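Local coordinates for beta-d-glucoside glucohydrolase (Hypocrea jecorina, PDB 3ZZ1), which probably hydrolyses terminal, non-reducing beta-D-glucosyl residues with release of beta-D-glucose, as a family 3 glycosidase in cellulose degradation, at residues Gln154-His159 with Val197-Cys202; Pro230-Thr235 with Thr290-Ala295; Leu57-Gly62 with Ile106-Gly111. All blocks are in the same frame, centred on the assembly; numbering follows the deposited sequence.

Contact 1: residues Gln154-His159 with Val197-Cys202; sequences QATAKH and VASVMC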
loop_
_atom_site.group_PDB
_atom_site.type_symbol
_atom_site.label_atom_id
_atom_site.label_comp_id
_atom_site.label_asym_id
_atom_site.label_seq_id
_atom_site.Cartn_x
_atom_site.Cartn_y
_atom_site.Cartn_z
ATOM N N GLN A 154 10.905 7.996 -11.961
ATOM C CA GLN A 154 9.731 8.750 -11.516
ATOM C C GLN A 154 8.701 7.829 -10.861
ATOM O O GLN A 154 8.312 6.810 -11.437
ATOM C CB GLN A 154 9.076 9.495 -12.685
ATOM C CG GLN A 154 9.940 10.553 -13.352
ATOM C CD GLN A 154 9.143 11.417 -14.313
ATOM O OE1 GLN A 154 7.983 11.731 -14.059
ATOM N NE2 GLN A 154 9.763 11.811 -15.419
ATOM N N ALA A 155 8.263 8.194 -9.657
ATOM C CA ALA A 155 7.183 7.482 -8.973
ATOM C C ALA A 155 5.857 8.197 -9.191
ATOM O O ALA A 155 5.830 9.405 -9.456
ATOM C CB ALA A 155 7.483 7.353 -7.483
ATOM N N THR A 156 4.760 7.454 -9.074
ATOM C CA THR A 156 3.431 8.012 -9.291
ATOM C C THR A 156 2.509 7.650 -8.135
ATOM O O THR A 156 2.047 6.514 -8.034
ATOM C CB THR A 156 2.816 7.517 -10.620
ATOM O OG1 THR A 156 3.695 7.843 -11.698
ATOM C CG2 THR A 156 1.461 8.168 -10.869
ATOM N N ALA A 157 2.250 8.623 -7.265
ATOM C CA ALA A 157 1.322 8.441 -6.153
ATOM C C ALA A 157 -0.104 8.347 -6.683
ATOM O O ALA A 157 -0.621 9.302 -7.269
ATOM C CB ALA A 157 1.451 9.594 -5.164
ATOM N N LYS A 158 -0.730 7.189 -6.483
ATOM C CA LYS A 158 -2.091 6.933 -6.962
ATOM C C LYS A 158 -2.905 6.246 -5.853
ATOM O O LYS A 158 -2.317 5.735 -4.910
ATOM C CB LYS A 158 -2.043 6.076 -8.240
ATOM C CG LYS A 158 -1.548 4.639 -8.034
ATOM C CD LYS A 158 -1.463 3.866 -9.342
ATOM C CE LYS A 158 -1.402 2.365 -9.089
ATOM N NZ LYS A 158 -1.032 1.615 -10.327
ATOM N N HIS A 159 -4.238 6.247 -5.908
ATOM C CA HIS A 159 -5.057 6.967 -6.874
ATOM C C HIS A 159 -5.716 8.141 -6.154
ATOM O O HIS A 159 -6.305 7.974 -5.083
ATOM C CB HIS A 159 -6.138 6.045 -7.444
ATOM C CG HIS A 159 -5.611 4.745 -7.975
ATOM N ND1 HIS A 159 -5.382 3.652 -7.168
ATOM C CD2 HIS A 159 -5.271 4.366 -9.229
ATOM C CE1 HIS A 159 -4.918 2.655 -7.901
ATOM N NE2 HIS A 159 -4.846 3.062 -9.157
ATOM N N VAL A 197 7.531 13.260 -4.697
ATOM C CA VAL A 197 6.973 12.389 -5.727
ATOM C C VAL A 197 6.883 13.199 -7.016
ATOM O O VAL A 197 6.581 14.395 -6.986
ATOM C CB VAL A 197 5.604 11.752 -5.320
ATOM C CG1 VAL A 197 4.450 12.763 -5.392
ATOM C CG2 VAL A 197 5.300 10.518 -6.174
ATOM N N ALA A 198 7.201 12.549 -8.131
ATOM C CA ALA A 198 7.268 13.212 -9.427
ATOM C C ALA A 198 5.874 13.472 -9.963
ATOM O O ALA A 198 5.593 14.545 -10.510
ATOM C CB ALA A 198 8.049 12.353 -10.408
ATOM N N SER A 199 5.002 12.484 -9.780
ATOM C CA SER A 199 3.669 12.513 -10.354
ATOM C C SER A 199 2.608 11.951 -9.411
ATOM O O SER A 199 2.916 11.230 -8.455
ATOM C CB SER A 199 3.658 11.736 -11.673
ATOM O OG SER A 199 2.405 11.849 -12.321
ATOM N N VAL A 200 1.358 12.292 -9.705
ATOM C CA VAL A 200 0.196 11.819 -8.993
ATOM C C VAL A 200 -0.796 11.409 -10.069
ATOM O O VAL A 200 -0.929 12.095 -11.082
ATOM C CB VAL A 200 -0.395 12.934 -8.096
ATOM C CG1 VAL A 200 -1.755 12.543 -7.555
ATOM C CG2 VAL A 200 0.568 13.275 -6.946
ATOM N N MET A 201 -1.465 10.280 -9.876
ATOM C CA MET A 201 -2.492 9.838 -10.815
ATOM C C MET A 201 -3.887 10.086 -10.233
ATOM O O MET A 201 -4.195 9.617 -9.132
ATOM C CB MET A 201 -2.309 8.353 -11.152
ATOM C CG MET A 201 -3.342 7.793 -12.118
ATOM S SD MET A 201 -3.375 5.978 -12.168
ATOM C CE MET A 201 -1.780 5.617 -12.901
ATOM N N CYS A 202 -4.719 10.827 -10.968
ATOM C CA CYS A 202 -6.111 11.055 -10.554
ATOM C C CYS A 202 -7.011 9.859 -10.884
ATOM O O CYS A 202 -6.765 9.136 -11.851
ATOM C CB CYS A 202 -6.677 12.373 -11.107
ATOM S SG CYS A 202 -6.563 12.619 -12.898
#
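Met201 lies alongside both Lys158 and His159, on two neighbouring parallel strands of the TIM-barrel-like N-terminal domain. The chain between them runs through helix 178-194, so the pair is part of a beta-alpha-beta crossover. Met201 leaves its strand with CG anti to the backbone N (chi1 180°) and stays extended until it bends at the methyl end. Met201 CB rests 3.7 Å from Lys158 CB. On another side Met201 CB meets Thr156 CG2 at 3.8 Å, where the two side chains run at a slant to each other. Further out, Met201 SD comes within 3.9 Å of His159 CD2. This sulfur-aromatic approach is oblique, and Lys158 CD packs against the sulfur as well. The peptide bond between Lys158 and His159 is cis. Lys158 CG sits over the centre of the His159 imidazole, 3.8 Å above its plane. Lys158 NZ hydrogen-bonds to Leu110 O, and His159 ND1 to Gly115 O. Gln154 lays its side chain against the methyl of Ala198, while its OE1 hydrogen-bonds to Tyr232 OH.

Opposite the face of Thr156 and Ser199, the sheet carries Ala157 and Val200. Here Val197 CG2 nestles against the methyls of Ala155 and Ala157. Helix 134-150 packs over this side through Met141 on Ala157 and Ile145 on Val197. Three backbone hydrogen bonds join the segments. Ser199 N to Ala155 O is the longest, at 3.2 Å. Ala157 N donates to Ser199 O, and Met201 N to Ala157 O is 2.9 Å. The last acceptor is also flanked by a side chain: Val200 CG1 lies 3.4 Å from Ala157 O.

Contact 2: residues Pro230-Thr235 with Thr290-Ala295; sequences PGYVMT and TRILAA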
loop_
_atom_site.group_PDB
_atom_site.type_symbol
_atom_site.label_atom_id
_atom_site.label_comp_id
_atom_site.label_asym_id
_atom_site.label_seq_id
_atom_site.Cartn_x
_atom_site.Cartn_y
_atom_site.Cartn_z
ATOM N N PRO A 230 4.715 20.233 -6.890
ATOM C CA PRO A 230 5.288 20.855 -8.084
ATOM C C PRO A 230 5.304 19.941 -9.312
ATOM O O PRO A 230 5.647 20.398 -10.403
ATOM C CB PRO A 230 6.728 21.185 -7.649
ATOM C CG PRO A 230 6.839 20.714 -6.182
ATOM C CD PRO A 230 5.770 19.691 -6.023
ATOM N N GLY A 231 4.937 18.670 -9.135
ATOM C CA GLY A 231 4.932 17.695 -10.236
ATOM C C GLY A 231 3.656 17.679 -11.060
ATOM O O GLY A 231 2.857 18.617 -10.999
ATOM N N TYR A 232 3.452 16.603 -11.818
ATOM C CA TYR A 232 2.334 16.536 -12.764
ATOM C C TYR A 232 1.263 15.509 -12.415
ATOM O O TYR A 232 1.554 14.449 -11.851
ATOM C CB TYR A 232 2.835 16.320 -14.201
ATOM C CG TYR A 232 3.538 14.997 -14.462
ATOM C CD1 TYR A 232 4.901 14.847 -14.198
ATOM C CD2 TYR A 232 2.847 13.907 -14.995
ATOM C CE1 TYR A 232 5.554 13.641 -14.439
ATOM C CE2 TYR A 232 3.493 12.691 -15.242
ATOM C CZ TYR A 232 4.851 12.570 -14.967
ATOM O OH TYR A 232 5.501 11.381 -15.203
ATOM N N VAL A 233 0.022 15.845 -12.770
ATOM C CA VAL A 233 -1.124 14.965 -12.581
ATOM C C VAL A 233 -1.458 14.258 -13.890
ATOM O O VAL A 233 -1.739 14.904 -14.909
ATOM C CB VAL A 233 -2.379 15.741 -12.097
ATOM C CG1 VAL A 233 -3.572 14.797 -11.940
ATOM C CG2 VAL A 233 -2.093 16.490 -10.790
ATOM N N MET A 234 -1.419 12.930 -13.853
ATOM C CA MET A 234 -1.864 12.113 -14.969
ATOM C C MET A 234 -3.204 11.487 -14.609
ATOM O O MET A 234 -3.547 11.373 -13.429
ATOM C CB MET A 234 -0.829 11.030 -15.307
ATOM C CG MET A 234 -0.855 9.796 -14.391
ATOM S SD MET A 234 0.403 8.567 -14.812
ATOM C CE MET A 234 1.898 9.390 -14.274
ATOM N N THR A 235 -3.960 11.098 -15.629
ATOM C CA THR A 235 -5.225 10.404 -15.429
ATOM C C THR A 235 -4.946 8.926 -15.231
ATOM O O THR A 235 -3.957 8.403 -15.751
ATOM C CB THR A 235 -6.166 10.536 -16.658
ATOM O OG1 THR A 235 -5.531 9.969 -17.811
ATOM C CG2 THR A 235 -6.514 11.984 -16.944
ATOM N N THR A 290 5.946 22.398 -17.807
ATOM C CA THR A 290 6.891 22.705 -16.735
ATOM C C THR A 290 6.916 21.600 -15.678
ATOM O O THR A 290 7.977 21.107 -15.323
ATOM C CB THR A 290 6.572 24.055 -16.068
ATOM O OG1 THR A 290 6.530 25.077 -17.071
ATOM C CG2 THR A 290 7.627 24.402 -15.020
ATOM N N ARG A 291 5.739 21.205 -15.205
ATOM C CA ARG A 291 5.607 20.149 -14.207
ATOM C C ARG A 291 6.161 18.801 -14.698
ATOM O O ARG A 291 6.883 18.117 -13.964
ATOM C CB ARG A 291 4.143 20.025 -13.768
ATOM C CG ARG A 291 3.628 21.269 -13.051
ATOM C CD ARG A 291 2.141 21.204 -12.763
ATOM N NE ARG A 291 1.713 22.333 -11.940
ATOM C CZ ARG A 291 1.748 22.361 -10.608
ATOM N NH1 ARG A 291 2.187 21.312 -9.924
ATOM N NH2 ARG A 291 1.332 23.441 -9.953
ATOM N N ILE A 292 5.844 18.449 -15.945
ATOM C CA ILE A 292 6.299 17.188 -16.551
ATOM C C ILE A 292 7.816 17.188 -16.773
ATOM O O ILE A 292 8.506 16.241 -16.378
ATOM C CB ILE A 292 5.551 16.866 -17.880
ATOM C CG1 ILE A 292 4.053 16.691 -17.630
ATOM C CG2 ILE A 292 6.106 15.606 -18.524
ATOM C CD1 ILE A 292 3.193 16.801 -18.892
ATOM N N LEU A 293 8.330 18.248 -17.396
ATOM C CA LEU A 293 9.777 18.388 -17.608
ATOM C C LEU A 293 10.559 18.512 -16.298
ATOM O O LEU A 293 11.674 18.004 -16.195
ATOM C CB LEU A 293 10.096 19.571 -18.524
ATOM C CG LEU A 293 9.604 19.533 -19.974
ATOM C CD1 LEU A 293 10.101 20.766 -20.709
ATOM C CD2 LEU A 293 10.027 18.260 -20.693
ATOM N N ALA A 294 9.978 19.181 -15.302
ATOM C CA ALA A 294 10.627 19.313 -13.996
ATOM C C ALA A 294 10.836 17.959 -13.330
ATOM O O ALA A 294 11.855 17.743 -12.687
ATOM C CB ALA A 294 9.836 20.226 -13.087
ATOM N N ALA A 295 9.866 17.060 -13.487
ATOM C CA ALA A 295 9.940 15.714 -12.920
ATOM C C ALA A 295 11.053 14.911 -13.579
ATOM O O ALA A 295 11.733 14.110 -12.928
ATOM C CB ALA A 295 8.602 14.999 -13.080
#
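Arg291 drapes its side chain along the carbonyl of Gly231, just before strand 232-235 begins. Arg291 CD lies 3.2 Å from Gly231 O, with CB and CG close by. The chain is extended from CG to NE. It then turns at the last torsion (chi4 -87°), which brings NH1 back to the same oxygen. Arg291 NH1 donates to Gly231 O at 3.0 Å in a nearly straight bond (165°). The bond lies in both the carbonyl plane and the guanidinium plane. NH1 also hydrogen-bonds to Phe229 O, and NE forms a salt bridge with Asp287. Several partners therefore fix the rotation of this buried guanidinium.

Ile292 meets Tyr232. The two side chains cross at about a right angle, with Ile292 CB over one face of the ring. Ile292 CG1 is 3.6 Å from Tyr232 CG, an apolar packing contact.

One turn on from Arg291, Ala295 comes to the edge of the same ring. Ala295 CB lies in the ring plane, 3.6 Å from Tyr232 CE1. The phenol is thus held from a face and an edge. The axes of strand 232-235 and helix segment 290-295 are 8.1 Å apart and cross at 103°. This is consistent with a helix covering the N-terminal end of this strand of the TIM-barrel-like domain.

Contact 3: residues Leu57-Gly62 with Ile106-Gly111; sequences LCLQDG and IHVILG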
loop_
_atom_site.group_PDB
_atom_site.type_symbol
_atom_site.label_atom_id
_atom_site.label_comp_id
_atom_site.label_asym_id
_atom_site.label_seq_id
_atom_site.Cartn_x
_atom_site.Cartn_y
_atom_site.Cartn_z
ATOM N N LEU A 57 8.277 9.640 -23.288
ATOM C CA LEU A 57 8.233 9.226 -21.885
ATOM C C LEU A 57 7.565 7.860 -21.780
ATOM O O LEU A 57 6.502 7.641 -22.357
ATOM C CB LEU A 57 7.503 10.261 -21.022
ATOM C CG LEU A 57 7.716 10.158 -19.505
ATOM C CD1 LEU A 57 9.079 10.711 -19.090
ATOM C CD2 LEU A 57 6.608 10.881 -18.764
ATOM N N CYS A 58 8.211 6.940 -21.070
ATOM C CA CYS A 58 7.727 5.569 -20.979
ATOM C C CYS A 58 7.176 5.296 -19.585
ATOM O O CYS A 58 7.912 5.343 -18.592
ATOM C CB CYS A 58 8.836 4.580 -21.349
ATOM S SG CYS A 58 8.474 2.847 -20.948
ATOM N N LEU A 59 5.874 5.029 -19.528
ATOM C CA LEU A 59 5.174 4.800 -18.268
ATOM C C LEU A 59 4.736 3.344 -18.174
ATOM O O LEU A 59 4.153 2.811 -19.113
ATOM C CB LEU A 59 3.959 5.724 -18.145
ATOM C CG LEU A 59 4.227 7.232 -18.184
ATOM C CD1 LEU A 59 4.113 7.791 -19.601
ATOM C CD2 LEU A 59 3.263 7.945 -17.258
ATOM N N GLN A 60 5.027 2.713 -17.037
ATOM C CA GLN A 60 4.714 1.298 -16.836
ATOM C C GLN A 60 4.177 1.023 -15.438
ATOM O O GLN A 60 4.613 1.634 -14.461
ATOM C CB GLN A 60 5.964 0.442 -17.068
ATOM C CG GLN A 60 5.691 -1.029 -17.402
ATOM C CD GLN A 60 5.498 -1.280 -18.895
ATOM O OE1 GLN A 60 5.387 -2.425 -19.333
ATOM N NE2 GLN A 60 5.462 -0.215 -19.675
ATOM N N ASP A 61 3.227 0.093 -15.358
ATOM C CA ASP A 61 2.805 -0.481 -14.088
ATOM C C ASP A 61 3.943 -1.347 -13.532
ATOM O O ASP A 61 4.809 -1.777 -14.289
ATOM C CB ASP A 61 1.544 -1.328 -14.289
ATOM C CG ASP A 61 0.297 -0.485 -14.489
ATOM O OD1 ASP A 61 0.096 0.485 -13.721
ATOM O OD2 ASP A 61 -0.490 -0.800 -15.410
ATOM N N GLY A 62 3.986 -1.570 -12.219
ATOM C CA GLY A 62 3.113 -0.934 -11.244
ATOM C C GLY A 62 3.745 -0.941 -9.860
ATOM O O GLY A 62 4.971 -1.008 -9.735
ATOM N N ILE A 106 12.351 2.141 -18.401
ATOM C CA ILE A 106 11.088 2.801 -18.120
ATOM C C ILE A 106 11.374 4.036 -17.275
ATOM O O ILE A 106 12.134 3.961 -16.304
ATOM C CB ILE A 106 10.136 1.859 -17.351
ATOM C CG1 ILE A 106 9.832 0.610 -18.187
ATOM C CG2 ILE A 106 8.853 2.590 -16.950
ATOM C CD1 ILE A 106 9.526 -0.627 -17.365
ATOM N N HIS A 107 10.758 5.161 -17.634
ATOM C CA HIS A 107 10.944 6.415 -16.901
ATOM C C HIS A 107 10.009 6.553 -15.695
ATOM O O HIS A 107 10.405 7.087 -14.654
ATOM C CB HIS A 107 10.761 7.616 -17.832
ATOM C CG HIS A 107 11.600 7.559 -19.069
ATOM N ND1 HIS A 107 11.064 7.343 -20.321
ATOM C CD2 HIS A 107 12.937 7.675 -19.246
ATOM C CE1 HIS A 107 12.035 7.335 -21.217
ATOM N NE2 HIS A 107 13.181 7.534 -20.590
ATOM N N VAL A 108 8.772 6.086 -15.840
ATOM C CA VAL A 108 7.762 6.282 -14.804
ATOM C C VAL A 108 7.149 4.953 -14.377
ATOM O O VAL A 108 6.650 4.198 -15.212
ATOM C CB VAL A 108 6.623 7.255 -15.253
ATOM C CG1 VAL A 108 5.830 7.720 -14.057
ATOM C CG2 VAL A 108 7.180 8.465 -15.996
ATOM N N ILE A 109 7.210 4.674 -13.076
ATOM C CA ILE A 109 6.533 3.515 -12.497
ATOM C C ILE A 109 5.230 3.961 -11.829
ATOM O O ILE A 109 5.207 4.931 -11.056
ATOM C CB ILE A 109 7.447 2.715 -11.518
ATOM C CG1 ILE A 109 6.824 1.351 -11.178
ATOM C CG2 ILE A 109 7.757 3.514 -10.254
ATOM C CD1 ILE A 109 6.795 0.370 -12.345
ATOM N N LEU A 110 4.147 3.265 -12.157
ATOM C CA LEU A 110 2.809 3.679 -11.744
ATOM C C LEU A 110 2.447 3.143 -10.359
ATOM O O LEU A 110 1.680 2.187 -10.217
ATOM C CB LEU A 110 1.777 3.291 -12.811
ATOM C CG LEU A 110 2.045 3.870 -14.211
ATOM C CD1 LEU A 110 1.019 3.369 -15.214
ATOM C CD2 LEU A 110 2.081 5.408 -14.208
ATOM N N GLY A 111 3.027 3.785 -9.349
ATOM C CA GLY A 111 2.892 3.404 -7.943
ATOM C C GLY A 111 3.887 4.240 -7.151
ATOM O O GLY A 111 4.713 4.927 -7.748
#
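His107 turns its CG beside the backbone N (chi1 -53°), and this sets its ring edge before the backbone of Cys58. Cys58 N donates to His107 ND1 at 3.0 Å, exactly in the ring plane. Cys58 holds SG anti to its own N (chi1 168°), which lays the sulfur 3.8 Å from Ile106 CG1. That sulfur also forms the disulfide with Cys42. The segments belong to parallel strands 58-60 and 108-109 of the TIM-barrel-like domain, joined through helix 87-103 in a beta-alpha-beta crossover.

Cys58 O accepts two N-H groups, a well-directed one from Val108 and a weak one from His107. The pairing continues from Gln60 N to Val108 O at 2.9 Å in a nearly straight bond (166°). It ends with Leu110 N on Gln60 O.

On one face of the sheet, Leu59 and Val108 lie side by side and point the same way. Leu59 CG is 3.8 Å from Val108 CB. Leu57 CD2 packs against Val108 CG2, and Leu59 CD2 against Leu110 CD2. Tyr232 and Met234 from a further strand meet this apolar group. On the other face, the side chains of Gln60 and Ile106 cross at about a right angle, with Gln60 CB against Ile106 CG2 and CD1.

Asp61 is followed by a cis peptide to Gly62, and Leu110 centres an inverse gamma turn. Asp61 OD2 forms a salt bridge with Arg67. Asp61 OD1 lies 3.4 Å from Leu110 CD1, with a weak, long ion pair to Lys158 NZ.

In the fold
All three contacts are buried and reach one sheet of the N-terminal domain. Contacts 1 and 3 each pair neighbouring parallel strands, and strands 108-109 and 154-160 are themselves neighbours, so the two contacts are consecutive parts of one barrel wall. There, backbone hydrogen bonds dominate. Contact 2 instead joins strand 232-235, neighbour of 199-202, to a crossing helix, through one guanidinium bond and packing round a tyrosine ring. It lies farthest from the chain's centre, about 22 Å between centres against 13 Å for contact 1. Inside the barrel, Met234 of contact 2 touches Ser199 of contact 1.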